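Local coordinates for protein L-methionine gamma-lyase (Fusobacterium nucleatum subsp. nucleatum, PDB 6LXU) that belongs to the Cys/Met metabolism family of PLP-dependent enzymes and carries its pyridoxal phosphate on a modified lysine, at residues Ala76-Gly80 and Gln196-Lys200; Thr328-Leu333 and Gly394-Ile398. All blocks are in the same frame, centred on the assembly; numbering follows the deposited sequence.

Contact 1. Residues Ala76-Gly80 and Gln196-Lys200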
loop_
_atom_site.group_PDB
_atom_site.type_symbol
_atom_site.label_atom_id
_atom_site.label_comp_id
_atom_site.label_asym_id
_atom_site.label_seq_id
_atom_site.Cartn_x
_atom_site.Cartn_y
_atom_site.Cartn_z
ATOM N N ALA A 76 22.552 8.061 9.229
ATOM C CA ALA A 76 22.637 8.723 10.532
ATOM C C ALA A 76 22.825 7.727 11.665
ATOM O O ALA A 76 23.610 7.972 12.602
ATOM C CB ALA A 76 21.405 9.581 10.773
ATOM N N LEU A 77 22.119 6.597 11.607
ATOM C CA LEU A 77 22.224 5.581 12.650
ATOM C C LEU A 77 23.588 4.913 12.709
ATOM O O LEU A 77 24.083 4.637 13.805
ATOM C CB LEU A 77 21.129 4.525 12.488
ATOM C CG LEU A 77 19.710 5.035 12.771
ATOM C CD1 LEU A 77 18.682 4.042 12.255
ATOM C CD2 LEU A 77 19.473 5.314 14.249
ATOM N N GLU A 78 24.189 4.657 11.554
ATOM C CA GLU A 78 25.531 4.072 11.480
ATOM C C GLU A 78 26.654 5.108 11.599
ATOM O O GLU A 78 27.830 4.760 11.650
ATOM C CB GLU A 78 25.704 3.291 10.173
ATOM C CG GLU A 78 24.912 1.996 10.104
ATOM C CD GLU A 78 25.456 0.856 10.955
ATOM O OE1 GLU A 78 26.502 1.009 11.641
ATOM O OE2 GLU A 78 24.803 -0.222 10.971
ATOM N N GLU A 79 26.276 6.387 11.593
ATOM C CA GLU A 79 27.219 7.514 11.620
ATOM C C GLU A 79 28.172 7.482 10.427
ATOM O O GLU A 79 29.381 7.710 10.557
ATOM C CB GLU A 79 27.937 7.603 12.971
ATOM C CG GLU A 79 26.961 7.799 14.125
ATOM C CD GLU A 79 27.638 7.916 15.473
ATOM O OE1 GLU A 79 28.679 8.596 15.574
ATOM O OE2 GLU A 79 27.119 7.325 16.432
ATOM N N GLY A 80 27.611 7.193 9.256
ATOM C CA GLY A 80 28.313 7.291 7.994
ATOM C C GLY A 80 27.811 8.421 7.128
ATOM O O GLY A 80 26.801 9.061 7.423
ATOM N N GLN A 196 26.158 -2.027 17.432
ATOM C CA GLN A 196 27.489 -2.049 16.832
ATOM C C GLN A 196 27.499 -1.084 15.672
ATOM O O GLN A 196 26.553 -1.082 14.877
ATOM C CB GLN A 196 27.729 -3.477 16.352
ATOM C CG GLN A 196 29.087 -3.824 15.795
ATOM C CD GLN A 196 29.231 -5.326 15.634
ATOM O OE1 GLN A 196 29.807 -6.000 16.487
ATOM N NE2 GLN A 196 28.674 -5.870 14.553
ATOM N N LYS A 197 28.547 -0.258 15.576
ATOM C CA LYS A 197 28.688 0.719 14.504
ATOM C C LYS A 197 30.050 0.523 13.838
ATOM O O LYS A 197 31.054 1.160 14.211
ATOM C CB LYS A 197 28.504 2.148 15.022
ATOM C CG LYS A 197 27.111 2.394 15.602
ATOM C CD LYS A 197 26.821 3.877 15.773
ATOM C CE LYS A 197 25.562 4.122 16.592
ATOM N NZ LYS A 197 25.058 5.513 16.446
ATOM N N PRO A 198 30.116 -0.406 12.881
ATOM C CA PRO A 198 31.410 -0.790 12.326
ATOM C C PRO A 198 32.217 0.359 11.725
ATOM O O PRO A 198 33.467 0.312 11.770
ATOM C CB PRO A 198 31.035 -1.841 11.265
ATOM C CG PRO A 198 29.756 -2.432 11.766
ATOM C CD PRO A 198 29.029 -1.274 12.369
ATOM N N LEU A 199 31.565 1.369 11.169
ATOM C CA LEU A 199 32.318 2.473 10.569
ATOM C C LEU A 199 33.168 3.199 11.608
ATOM O O LEU A 199 34.256 3.693 11.280
ATOM C CB LEU A 199 31.380 3.461 9.877
ATOM C CG LEU A 199 30.532 2.872 8.741
ATOM C CD1 LEU A 199 29.623 3.940 8.176
ATOM C CD2 LEU A 199 31.372 2.251 7.632
ATOM N N LYS A 200 32.721 3.214 12.855
ATOM C CA LYS A 200 33.491 3.853 13.933
ATOM C C LYS A 200 34.719 3.047 14.326
ATOM O O LYS A 200 35.588 3.565 15.053
ATOM C CB LYS A 200 32.586 4.109 15.138
ATOM C CG LYS A 200 31.390 4.985 14.791
ATOM C CD LYS A 200 30.559 5.359 16.003
ATOM C CE LYS A 200 31.219 6.455 16.824
ATOM N NZ LYS A 200 30.285 7.010 17.833
HETATM O O HOH W 1 28.884 2.210 11.600
#

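Contact 2. Residues Thr328-Leu333 and Gly394-Ile398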
loop_
_atom_site.group_PDB
_atom_site.type_symbol
_atom_site.label_atom_id
_atom_site.label_comp_id
_atom_site.label_asym_id
_atom_site.label_seq_id
_atom_site.Cartn_x
_atom_site.Cartn_y
_atom_site.Cartn_z
ATOM N N THR A 328 10.798 -32.566 18.248
ATOM C CA THR A 328 9.788 -32.647 19.283
ATOM C C THR A 328 9.560 -31.289 19.955
ATOM O O THR A 328 8.415 -30.903 20.169
ATOM C CB THR A 328 10.134 -33.736 20.320
ATOM O OG1 THR A 328 10.100 -35.013 19.666
ATOM C CG2 THR A 328 9.145 -33.735 21.477
ATOM N N LEU A 329 10.643 -30.595 20.301
ATOM C CA LEU A 329 10.518 -29.262 20.872
ATOM C C LEU A 329 9.708 -28.356 19.945
ATOM O O LEU A 329 8.677 -27.816 20.338
ATOM C CB LEU A 329 11.891 -28.621 21.122
ATOM C CG LEU A 329 11.842 -27.153 21.582
ATOM C CD1 LEU A 329 11.091 -27.011 22.891
ATOM C CD2 LEU A 329 13.236 -26.561 21.684
ATOM N N LEU A 330 10.173 -28.215 18.709
ATOM C CA LEU A 330 9.541 -27.260 17.797
ATOM C C LEU A 330 8.106 -27.620 17.491
ATOM O O LEU A 330 7.239 -26.746 17.458
ATOM C CB LEU A 330 10.327 -27.105 16.509
ATOM C CG LEU A 330 11.384 -26.004 16.572
ATOM C CD1 LEU A 330 12.473 -26.265 17.606
ATOM C CD2 LEU A 330 12.007 -25.824 15.206
ATOM N N ASN A 331 7.831 -28.912 17.298
ATOM C CA ASN A 331 6.470 -29.349 16.965
ATOM C C ASN A 331 5.450 -29.133 18.080
ATOM O O ASN A 331 4.245 -29.150 17.819
ATOM C CB ASN A 331 6.471 -30.807 16.506
ATOM C CG ASN A 331 7.112 -30.981 15.147
ATOM O OD1 ASN A 331 7.311 -30.012 14.412
ATOM N ND2 ASN A 331 7.465 -32.212 14.810
ATOM N N ASN A 332 5.914 -28.921 19.309
ATOM C CA ASN A 332 5.038 -28.658 20.450
ATOM C C ASN A 332 4.880 -27.190 20.827
ATOM O O ASN A 332 4.086 -26.873 21.712
ATOM C CB ASN A 332 5.521 -29.459 21.661
ATOM C CG ASN A 332 5.070 -30.891 21.604
ATOM O OD1 ASN A 332 3.928 -31.188 21.948
ATOM N ND2 ASN A 332 5.945 -31.781 21.158
ATOM N N LEU A 333 5.631 -26.294 20.179
ATOM C CA LEU A 333 5.546 -24.868 20.532
ATOM C C LEU A 333 4.273 -24.252 19.978
ATOM O O LEU A 333 3.849 -24.580 18.871
ATOM C CB LEU A 333 6.783 -24.110 20.058
ATOM C CG LEU A 333 8.092 -24.588 20.704
ATOM C CD1 LEU A 333 9.303 -23.927 20.053
ATOM C CD2 LEU A 333 8.081 -24.355 22.202
ATOM N N GLY A 394 7.319 -27.020 25.884
ATOM C CA GLY A 394 7.877 -27.782 24.782
ATOM C C GLY A 394 9.033 -28.668 25.221
ATOM O O GLY A 394 9.141 -29.838 24.808
ATOM N N LEU A 395 9.912 -28.112 26.040
ATOM C CA LEU A 395 11.060 -28.869 26.566
ATOM C C LEU A 395 10.614 -30.043 27.447
ATOM O O LEU A 395 11.277 -31.088 27.454
ATOM C CB LEU A 395 12.005 -27.954 27.345
ATOM C CG LEU A 395 12.802 -26.949 26.499
ATOM C CD1 LEU A 395 13.360 -25.856 27.396
ATOM C CD2 LEU A 395 13.900 -27.632 25.703
ATOM N N GLU A 396 9.497 -29.889 28.160
ATOM C CA GLU A 396 8.926 -30.979 28.976
ATOM C C GLU A 396 8.579 -32.209 28.140
ATOM O O GLU A 396 8.606 -33.333 28.661
ATOM C CB GLU A 396 7.667 -30.515 29.725
ATOM C CG GLU A 396 7.937 -29.616 30.921
ATOM C CD GLU A 396 6.682 -29.047 31.572
ATOM O OE1 GLU A 396 5.575 -29.147 30.993
ATOM O OE2 GLU A 396 6.806 -28.474 32.678
ATOM N N LYS A 397 8.255 -32.012 26.861
ATOM C CA LYS A 397 7.865 -33.113 25.967
ATOM C C LYS A 397 9.035 -33.948 25.451
ATOM O O LYS A 397 8.810 -35.011 24.873
ATOM C CB LYS A 397 7.066 -32.597 24.760
ATOM C CG LYS A 397 5.885 -31.690 25.076
ATOM C CD LYS A 397 4.919 -32.293 26.074
ATOM C CE LYS A 397 3.657 -31.454 26.194
ATOM N NZ LYS A 397 3.907 -30.156 26.886
ATOM N N ILE A 398 10.268 -33.481 25.621
ATOM C CA ILE A 398 11.431 -34.245 25.168
ATOM C C ILE A 398 11.666 -35.379 26.162
ATOM O O ILE A 398 11.863 -35.125 27.346
ATOM C CB ILE A 398 12.704 -33.378 25.072
ATOM C CG1 ILE A 398 12.524 -32.248 24.053
ATOM C CG2 ILE A 398 13.909 -34.244 24.693
ATOM C CD1 ILE A 398 13.553 -31.144 24.184
ATOM O OXT ILE A 398 11.678 -36.562 25.799
#

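Contact 1. Residues Ala76-Gly80 and Gln196-Lys200
K197 and E79 both keep extended chains beyond CG, and the two cross at an angle, which brings the ammonium to the carboxylate at their ends, K197 NZ lying 2.7 Å from E79 OE2. The nitrogen approaches on the anti lone pair of OE2, away from OE1. K197 NZ also donates to the backbone, lying 2.9 Å from L77 O; a long, flexible lysine suits this double task, reaching a helix-end carbonyl and an acid together. K200 bends at chi3 (77°) to bring its NZ to the syn side of E79 OE1 at 3.2 Å, 32° out of the carboxylate plane. K8 adds a further salt bridge to OE2, so three lysines probably stabilise the charged form of E79. Deeper in, E78 gives OE2 to H208 and N188, while one water bridges E78 O, E78 OE1 and L199 N, satisfying a backbone N-H between the segments. L199 CD1 rests 3.6 Å from the bare G80 CA, a position where a CB would collide with the methyl, which is why glycine suits it. E79, with positive phi, is the C-prime residue of a Schellman motif ending helix 65-78, here joined by a salt-bridge network to the loop and 3-10 turn ahead of strand 205-209.

Contact 2. Residues Thr328-Leu333 and Gly394-Ile398
Mainly apolar packing joins the C-terminal ends of two helices, 322-332 and 384-396, beside strand 314-319 of the five-stranded sheet; no hydrogen bond crosses between the segments. L329 enters at G394, its CD1 lying 3.5 Å from G394 C and 4.0 Å from L395 CG. With CG anti to the backbone N (chi1 174°), the leucine carries its CD1 onto the G394-L395 peptide, and G394, lacking a side chain, lets the backbones close to 4.9 Å between L329 CA and G394 CA. F317 and L319 of the strand also touch L329, making the leucine part of the sheet-facing layer. Nearer the surface, N332 sets its amide against the aliphatic part of K397: N332 CG is 3.7 Å from K397 CG. The amide is steadied by its own helix, N332 ND2 donating to T328 O at 2.8 Å in a nearly straight bond (172°). K397 is bent at chi2 (-53°), and its NZ turns back to Q393 O. T328 contributes a methyl, CG2, 3.6 Å from K397 O, while its OG1 bonds to E324 O. N332 ND2, K397 NZ and T328 OG1 thus bond within their own chain stretch while carbon faces the partner. Q393 NE2 does bond N332 O, but between the segments packing probably does most of the work.

Contacts 1 and 2 lie on opposite sides of the chain's centre, their own centres 40 Å apart and their nearest atoms about 26 Å apart, so neither touches the other. They follow in series along the sequence: contact 1 belongs with the seven-stranded sheet, through strand 205-209, and contact 2 with the five-stranded sheet near the C-terminus. E78 bonds H208 on strand 205-209, and the cofactor-bearing K212 comes four residues further on, consistent with contact 1 belonging to the part of the fold that carries the cofactor. N331, in the 328-333 segment but turned off contact 2, hydrogen-bonds A43 and E44 and packs on S42 of a second subunit.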